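Local coordinates for HD domain protein (Enterococcus faecalis, PDB 4LRL) that probably hydrolyses deoxynucleoside triphosphates to deoxynucleosides and triphosphate as an HD-domain enzyme under allosteric control by nucleotides, at residues C[70-82]-C[265-279]. Residues are numbered along the deposited sequence; the frame is centred on the assembly and turned at random.
Sequences IKQLGTSSFTFHG and QVYFHPVSRGMEVIL. With TTP (thymidine-5'-triphosphate), chain S; DGT (2'-deoxyguanosine-5'-triphosphate), chain R.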
loop_
_atom_site.group_PDB
_atom_site.type_symbol
_atom_site.label_atom_id
_atom_site.label_comp_id
_atom_site.label_asym_id
_atom_site.label_seq_id
_atom_site.Cartn_x
_atom_site.Cartn_y
_atom_site.Cartn_z
ATOM N N ILE C 70 16.488 18.156 -13.677
ATOM C CA ILE C 70 16.896 17.020 -14.496
ATOM C C ILE C 70 16.155 15.769 -14.044
ATOM O O ILE C 70 16.263 15.357 -12.881
ATOM C CB ILE C 70 18.435 16.804 -14.454
ATOM C CG1 ILE C 70 19.170 18.038 -14.997
ATOM C CG2 ILE C 70 18.826 15.568 -15.249
ATOM C CD1 ILE C 70 20.692 17.975 -14.873
ATOM N N LYS C 71 15.386 15.180 -14.957
ATOM C CA LYS C 71 14.603 13.980 -14.648
ATOM C C LYS C 71 15.522 12.818 -14.378
ATOM O O LYS C 71 16.549 12.668 -15.039
ATOM C CB LYS C 71 13.652 13.616 -15.783
ATOM C CG LYS C 71 12.352 14.427 -15.822
ATOM C CD LYS C 71 11.407 13.901 -16.915
ATOM C CE LYS C 71 11.887 14.261 -18.333
ATOM N NZ LYS C 71 12.170 15.735 -18.575
ATOM N N GLN C 72 15.143 11.998 -13.406
ATOM C CA GLN C 72 15.916 10.819 -13.039
ATOM C C GLN C 72 15.848 9.732 -14.117
ATOM O O GLN C 72 16.844 9.067 -14.398
ATOM C CB GLN C 72 15.440 10.276 -11.675
ATOM C CG GLN C 72 15.981 8.896 -11.284
ATOM C CD GLN C 72 17.416 8.941 -10.760
ATOM O OE1 GLN C 72 17.942 10.007 -10.448
ATOM N NE2 GLN C 72 18.048 7.781 -10.660
ATOM N N LEU C 73 14.682 9.551 -14.729
ATOM C CA LEU C 73 14.517 8.403 -15.624
ATOM C C LEU C 73 14.477 8.749 -17.106
ATOM O O LEU C 73 14.241 7.875 -17.968
ATOM C CB LEU C 73 13.320 7.558 -15.213
ATOM C CG LEU C 73 13.563 6.577 -14.070
ATOM C CD1 LEU C 73 12.292 5.770 -13.859
ATOM C CD2 LEU C 73 14.768 5.674 -14.346
ATOM N N GLY C 74 14.745 10.017 -17.392
ATOM C CA GLY C 74 14.857 10.500 -18.762
ATOM C C GLY C 74 13.560 10.335 -19.518
ATOM O O GLY C 74 12.607 11.088 -19.309
ATOM N N THR C 75 13.528 9.320 -20.366
ATOM C CA THR C 75 12.438 9.108 -21.291
ATOM C C THR C 75 11.369 8.197 -20.727
ATOM O O THR C 75 10.307 8.052 -21.328
ATOM C CB THR C 75 12.945 8.493 -22.609
ATOM O OG1 THR C 75 13.728 7.333 -22.316
ATOM C CG2 THR C 75 13.790 9.510 -23.402
ATOM N N SER C 76 11.637 7.586 -19.580
ATOM C CA SER C 76 10.671 6.694 -18.952
ATOM C C SER C 76 9.302 7.320 -18.685
ATOM O O SER C 76 8.297 6.618 -18.693
ATOM C CB SER C 76 11.222 6.109 -17.664
ATOM O OG SER C 76 11.921 4.908 -17.947
ATOM N N SER C 77 9.263 8.628 -18.466
ATOM C CA SER C 77 8.006 9.309 -18.186
ATOM C C SER C 77 7.025 9.220 -19.363
ATOM O O SER C 77 5.828 9.426 -19.199
ATOM C CB SER C 77 8.260 10.763 -17.787
ATOM O OG SER C 77 8.669 11.545 -18.901
ATOM N N PHE C 78 7.530 8.898 -20.547
ATOM C CA PHE C 78 6.651 8.753 -21.708
ATOM C C PHE C 78 5.834 7.452 -21.661
ATOM O O PHE C 78 4.727 7.372 -22.225
ATOM C CB PHE C 78 7.455 8.851 -23.000
ATOM C CG PHE C 78 7.977 10.231 -23.285
ATOM C CD1 PHE C 78 9.336 10.498 -23.226
ATOM C CD2 PHE C 78 7.101 11.270 -23.624
ATOM C CE1 PHE C 78 9.841 11.785 -23.495
ATOM C CE2 PHE C 78 7.589 12.563 -23.894
ATOM C CZ PHE C 78 8.970 12.814 -23.834
ATOM N N THR C 79 6.372 6.449 -20.968
ATOM C CA THR C 79 5.698 5.162 -20.824
ATOM C C THR C 79 5.037 5.016 -19.449
ATOM O O THR C 79 3.967 4.413 -19.345
ATOM C CB THR C 79 6.663 3.986 -21.080
ATOM O OG1 THR C 79 7.242 4.122 -22.380
ATOM C CG2 THR C 79 5.928 2.656 -21.010
ATOM N N PHE C 80 5.683 5.565 -18.416
ATOM C CA PHE C 80 5.163 5.617 -17.052
ATOM C C PHE C 80 5.080 7.087 -16.654
ATOM O O PHE C 80 6.086 7.672 -16.215
ATOM C CB PHE C 80 6.107 4.875 -16.091
ATOM C CG PHE C 80 6.301 3.411 -16.427
ATOM C CD1 PHE C 80 5.484 2.441 -15.859
ATOM C CD2 PHE C 80 7.305 3.011 -17.318
ATOM C CE1 PHE C 80 5.665 1.088 -16.160
ATOM C CE2 PHE C 80 7.491 1.661 -17.640
ATOM C CZ PHE C 80 6.676 0.693 -17.067
ATOM N N HIS C 81 3.899 7.697 -16.821
ATOM C CA HIS C 81 3.797 9.145 -16.715
ATOM C C HIS C 81 3.944 9.696 -15.288
ATOM O O HIS C 81 4.069 10.900 -15.085
ATOM C CB HIS C 81 2.542 9.681 -17.422
ATOM C CG HIS C 81 1.257 9.270 -16.782
ATOM N ND1 HIS C 81 0.462 8.264 -17.286
ATOM C CD2 HIS C 81 0.624 9.733 -15.678
ATOM C CE1 HIS C 81 -0.604 8.122 -16.518
ATOM N NE2 HIS C 81 -0.529 9.001 -15.534
ATOM N N GLY C 82 3.941 8.819 -14.297
ATOM C CA GLY C 82 4.293 9.258 -12.953
ATOM C C GLY C 82 5.785 9.518 -12.778
ATOM O O GLY C 82 6.167 10.198 -11.842
ATOM N N GLN C 265 10.627 -4.603 -16.727
ATOM C CA GLN C 265 9.317 -3.969 -16.840
ATOM C C GLN C 265 9.411 -2.476 -17.099
ATOM O O GLN C 265 8.542 -1.906 -17.764
ATOM C CB GLN C 265 8.483 -4.214 -15.584
ATOM C CG GLN C 265 7.922 -5.623 -15.495
ATOM C CD GLN C 265 7.561 -6.047 -14.071
ATOM O OE1 GLN C 265 7.307 -5.210 -13.196
ATOM N NE2 GLN C 265 7.533 -7.365 -13.837
ATOM N N VAL C 266 10.454 -1.844 -16.571
ATOM C CA VAL C 266 10.557 -0.391 -16.650
ATOM C C VAL C 266 11.746 0.080 -17.495
ATOM O O VAL C 266 11.548 0.601 -18.593
ATOM C CB VAL C 266 10.568 0.258 -15.240
ATOM C CG1 VAL C 266 10.786 1.783 -15.321
ATOM C CG2 VAL C 266 9.279 -0.079 -14.512
ATOM N N TYR C 267 12.963 -0.129 -17.001
ATOM C CA TYR C 267 14.151 0.422 -17.643
ATOM C C TYR C 267 14.324 -0.037 -19.089
ATOM O O TYR C 267 14.799 0.735 -19.919
ATOM C CB TYR C 267 15.431 0.147 -16.818
ATOM C CG TYR C 267 15.352 0.578 -15.351
ATOM C CD1 TYR C 267 15.953 -0.179 -14.350
ATOM C CD2 TYR C 267 14.663 1.731 -14.968
ATOM C CE1 TYR C 267 15.883 0.200 -13.014
ATOM C CE2 TYR C 267 14.581 2.110 -13.630
ATOM C CZ TYR C 267 15.197 1.336 -12.661
ATOM O OH TYR C 267 15.120 1.704 -11.333
ATOM N N PHE C 268 13.929 -1.273 -19.387
ATOM C CA PHE C 268 14.131 -1.840 -20.719
ATOM C C PHE C 268 12.926 -1.655 -21.642
ATOM O O PHE C 268 12.922 -2.190 -22.751
ATOM C CB PHE C 268 14.479 -3.333 -20.647
ATOM C CG PHE C 268 15.793 -3.639 -19.956
ATOM C CD1 PHE C 268 16.696 -2.627 -19.626
ATOM C CD2 PHE C 268 16.136 -4.961 -19.665
ATOM C CE1 PHE C 268 17.911 -2.924 -19.009
ATOM C CE2 PHE C 268 17.349 -5.270 -19.050
ATOM C CZ PHE C 268 18.235 -4.244 -18.716
ATOM N N HIS C 269 11.914 -0.904 -21.193
ATOM C CA HIS C 269 10.669 -0.765 -21.949
ATOM C C HIS C 269 10.896 -0.215 -23.352
ATOM O O HIS C 269 11.522 0.837 -23.513
ATOM C CB HIS C 269 9.642 0.101 -21.221
ATOM C CG HIS C 269 8.238 -0.151 -21.673
ATOM N ND1 HIS C 269 7.758 0.283 -22.891
ATOM C CD2 HIS C 269 7.223 -0.832 -21.090
ATOM C CE1 HIS C 269 6.504 -0.112 -23.034
ATOM N NE2 HIS C 269 6.153 -0.787 -21.952
ATOM N N PRO C 270 10.384 -0.930 -24.371
ATOM C CA PRO C 270 10.563 -0.544 -25.788
ATOM C C PRO C 270 10.039 0.849 -26.152
ATOM O O PRO C 270 10.657 1.545 -26.948
ATOM C CB PRO C 270 9.782 -1.616 -26.552
ATOM C CG PRO C 270 9.695 -2.793 -25.598
ATOM C CD PRO C 270 9.678 -2.218 -24.221
ATOM N N VAL C 271 8.903 1.256 -25.595
ATOM C CA VAL C 271 8.335 2.543 -25.977
ATOM C C VAL C 271 9.237 3.668 -25.457
ATOM O O VAL C 271 9.540 4.609 -26.184
ATOM C CB VAL C 271 6.879 2.683 -25.516
ATOM C CG1 VAL C 271 6.353 4.069 -25.789
ATOM C CG2 VAL C 271 6.009 1.641 -26.209
ATOM N N SER C 272 9.714 3.538 -24.224
ATOM C CA SER C 272 10.648 4.518 -23.664
ATOM C C SER C 272 11.920 4.592 -24.488
ATOM O O SER C 272 12.437 5.685 -24.751
ATOM C CB SER C 272 11.003 4.169 -22.222
ATOM O OG SER C 272 9.819 3.970 -21.484
ATOM N N ARG C 273 12.429 3.430 -24.880
ATOM C CA ARG C 273 13.606 3.374 -25.721
ATOM C C ARG C 273 13.353 3.936 -27.132
ATOM O O ARG C 273 14.269 4.478 -27.758
ATOM C CB ARG C 273 14.158 1.960 -25.773
ATOM C CG ARG C 273 14.803 1.512 -24.461
ATOM C CD ARG C 273 15.717 0.354 -24.744
ATOM N NE ARG C 273 15.009 -0.913 -24.686
ATOM C CZ ARG C 273 15.360 -2.012 -25.349
ATOM N NH1 ARG C 273 16.414 -2.017 -26.161
ATOM N NH2 ARG C 273 14.633 -3.111 -25.203
ATOM N N GLY C 274 12.115 3.819 -27.609
ATOM C CA GLY C 274 11.685 4.466 -28.846
ATOM C C GLY C 274 11.818 5.978 -28.810
ATOM O O GLY C 274 12.235 6.597 -29.793
ATOM N N MET C 275 11.475 6.583 -27.675
ATOM C CA MET C 275 11.587 8.033 -27.527
ATOM C C MET C 275 13.054 8.459 -27.409
ATOM O O MET C 275 13.454 9.522 -27.900
ATOM C CB MET C 275 10.774 8.512 -26.324
ATOM C CG MET C 275 9.264 8.420 -26.529
ATOM S SD MET C 275 8.693 9.514 -27.849
ATOM C CE MET C 275 8.870 11.120 -27.072
ATOM N N GLU C 276 13.850 7.618 -26.757
ATOM C CA GLU C 276 15.266 7.869 -26.605
ATOM C C GLU C 276 15.975 7.854 -27.963
ATOM O O GLU C 276 16.844 8.693 -28.223
ATOM C CB GLU C 276 15.875 6.845 -25.650
ATOM C CG GLU C 276 17.261 7.205 -25.170
ATOM C CD GLU C 276 18.362 6.810 -26.156
ATOM O OE1 GLU C 276 19.421 7.484 -26.161
ATOM O OE2 GLU C 276 18.176 5.827 -26.918
ATOM N N VAL C 277 15.598 6.913 -28.827
ATOM C CA VAL C 277 16.130 6.865 -30.183
ATOM C C VAL C 277 15.842 8.168 -30.929
ATOM O O VAL C 277 16.719 8.689 -31.610
ATOM C CB VAL C 277 15.629 5.617 -30.989
ATOM C CG1 VAL C 277 15.958 5.759 -32.465
ATOM C CG2 VAL C 277 16.261 4.332 -30.453
ATOM N N ILE C 278 14.630 8.706 -30.783
ATOM C CA ILE C 278 14.275 9.970 -31.426
ATOM C C ILE C 278 15.095 11.136 -30.868
ATOM O O ILE C 278 15.618 11.953 -31.627
ATOM C CB ILE C 278 12.757 10.241 -31.343
ATOM C CG1 ILE C 278 12.057 9.498 -32.477
ATOM C CG2 ILE C 278 12.441 11.750 -31.437
ATOM C CD1 ILE C 278 10.708 9.023 -32.102
ATOM N N LEU C 279 15.220 11.196 -29.549
ATOM C CA LEU C 279 16.071 12.185 -28.911
ATOM C C LEU C 279 17.527 12.083 -29.411
ATOM O O LEU C 279 18.160 13.101 -29.702
ATOM C CB LEU C 279 16.017 12.023 -27.392
ATOM C CG LEU C 279 16.934 12.872 -26.507
ATOM C CD1 LEU C 279 16.589 14.357 -26.612
ATOM C CD2 LEU C 279 16.813 12.401 -25.063
HETATM P PA TTP S . 2.035 -1.413 -22.428
HETATM O O1A TTP S . 1.234 -0.575 -23.389
HETATM O O2A TTP S . 3.524 -1.522 -22.607
HETATM O O3A TTP S . 1.457 -2.924 -22.339
HETATM P PB TTP S . -0.097 -3.415 -22.290
HETATM O O1B TTP S . -0.846 -2.588 -21.271
HETATM O O2B TTP S . -0.083 -4.909 -22.050
HETATM O O3B TTP S . -0.746 -3.105 -23.757
HETATM P PG TTP S . 0.004 -2.875 -25.191
HETATM O O1G TTP S . -1.066 -3.271 -26.194
HETATM O O2G TTP S . 1.217 -3.791 -25.173
HETATM O O3G TTP S . 0.337 -1.403 -25.279
HETATM O "O5'" TTP S . 1.774 -0.836 -20.953
HETATM C "C5'" TTP S . 0.795 0.165 -20.672
HETATM C "C4'" TTP S . 1.049 0.739 -19.285
HETATM O "O4'" TTP S . 1.308 -0.333 -18.372
HETATM C "C3'" TTP S . 2.264 1.653 -19.280
HETATM O "O3'" TTP S . 2.010 2.859 -18.568
HETATM C "C2'" TTP S . 3.324 0.895 -18.516
HETATM C "C1'" TTP S . 2.550 -0.126 -17.698
HETATM N N1 TTP S . 3.327 -1.364 -17.585
HETATM C C2 TTP S . 3.586 -1.943 -16.301
HETATM O O2 TTP S . 3.145 -1.410 -15.250
HETATM N N3 TTP S . 4.309 -3.080 -16.215
HETATM C C4 TTP S . 4.792 -3.668 -17.328
HETATM O O4 TTP S . 5.459 -4.723 -17.209
HETATM C C5 TTP S . 4.551 -3.115 -18.599
HETATM C C5M TTP S . 5.079 -3.752 -19.868
HETATM C C6 TTP S . 3.808 -1.945 -18.702
HETATM P PG DGT R . -0.369 0.977 -29.655
HETATM O O1G DGT R . -0.744 -0.177 -28.742
HETATM O O2G DGT R . -0.293 0.589 -31.126
HETATM O O3G DGT R . -1.129 2.264 -29.378
HETATM O O3B DGT R . 1.159 1.386 -29.321
HETATM P PB DGT R . 1.930 0.896 -28.008
HETATM O O1B DGT R . 2.956 -0.131 -28.409
HETATM O O2B DGT R . 0.938 0.585 -26.915
HETATM O O3A DGT R . 2.723 2.225 -27.590
HETATM P PA DGT R . 2.082 3.535 -26.922
HETATM O O1A DGT R . 2.774 4.707 -27.558
HETATM O O2A DGT R . 0.589 3.522 -26.872
HETATM O "O5'" DGT R . 2.638 3.460 -25.409
HETATM C "C5'" DGT R . 2.577 2.286 -24.606
HETATM C "C4'" DGT R . 2.064 2.629 -23.210
HETATM O "O4'" DGT R . 2.623 3.842 -22.679
HETATM C "C3'" DGT R . 0.566 2.898 -23.235
HETATM O "O3'" DGT R . -0.209 1.688 -23.328
HETATM C "C2'" DGT R . 0.350 3.710 -21.964
HETATM C "C1'" DGT R . 1.700 4.392 -21.728
HETATM N N9 DGT R . 1.615 5.866 -21.875
HETATM C C8 DGT R . 2.034 6.761 -20.957
HETATM N N7 DGT R . 1.838 8.042 -21.370
HETATM C C5 DGT R . 1.279 7.972 -22.592
HETATM C C6 DGT R . 0.789 8.944 -23.611
HETATM O O6 DGT R . 0.857 10.179 -23.458
HETATM N N1 DGT R . 0.278 8.470 -24.739
HETATM C C2 DGT R . 0.162 7.161 -24.989
HETATM N N2 DGT R . -0.382 6.803 -26.169
HETATM N N3 DGT R . 0.585 6.203 -24.120
HETATM C C4 DGT R . 1.136 6.543 -22.919
HETATM O O HOH W 1 10.284 2.798 -19.258
#
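Leu73 opens the contact by setting CD2 against the Tyr267 ring, 3.6 Å from its CE2; Tyr267 in turn stacks on Tyr396 and hydrogen-bonds through its OH to Asp215. Thr75 OG1 donates to Ser272 O over 3.2 Å, coming from above the carbonyl plane, while the helical Glu276 N reaches the same oxygen from the opposite face. Ser76 OG meets Ser272 OG and Val266 O through one water, which bridges the break between helices 249-267 and 270-291. Met275, bent at chi2 and chi3, lays its CE over the centre of the Phe78 ring, 3.6 Å from the centroid, in a CH-pi contact, with SD further above the same ring (a Met-aromatic contact); Phe347 meets Phe78 edge-to-face. Thr79 divides its branches: OG1, beside the backbone N (chi1 -57°), shares a 2.7 Å hydrogen bond with Ser272 OG, and CG2, anti to that N, sits 3.4 Å above the centre of the His269 imidazole. That ring is fixed at its edge too, ND1 accepting the N-cap bond from Val271 N and NE2 donating to TTP O2A at 2.8 Å. Backbone Thr79 O accepts from TTP O3'. Phe80 lies between Val266 CG2 on one face and TTP C2' on the other, with Gln265 O at its edge. Val271 CG2 packs near the DGT phosphates. The capping bond commits ND1 as acceptor and probably leaves the proton on NE2 for the thymidine α-phosphate. Through these nucleotide contacts, loop 70-82 and the junction of helices 249-267 and 270-291 wall an intersubunit site for adjacent TTP and DGT, completed by Arg68 of the second subunit and Arg233 of the third, consistent with allosteric control.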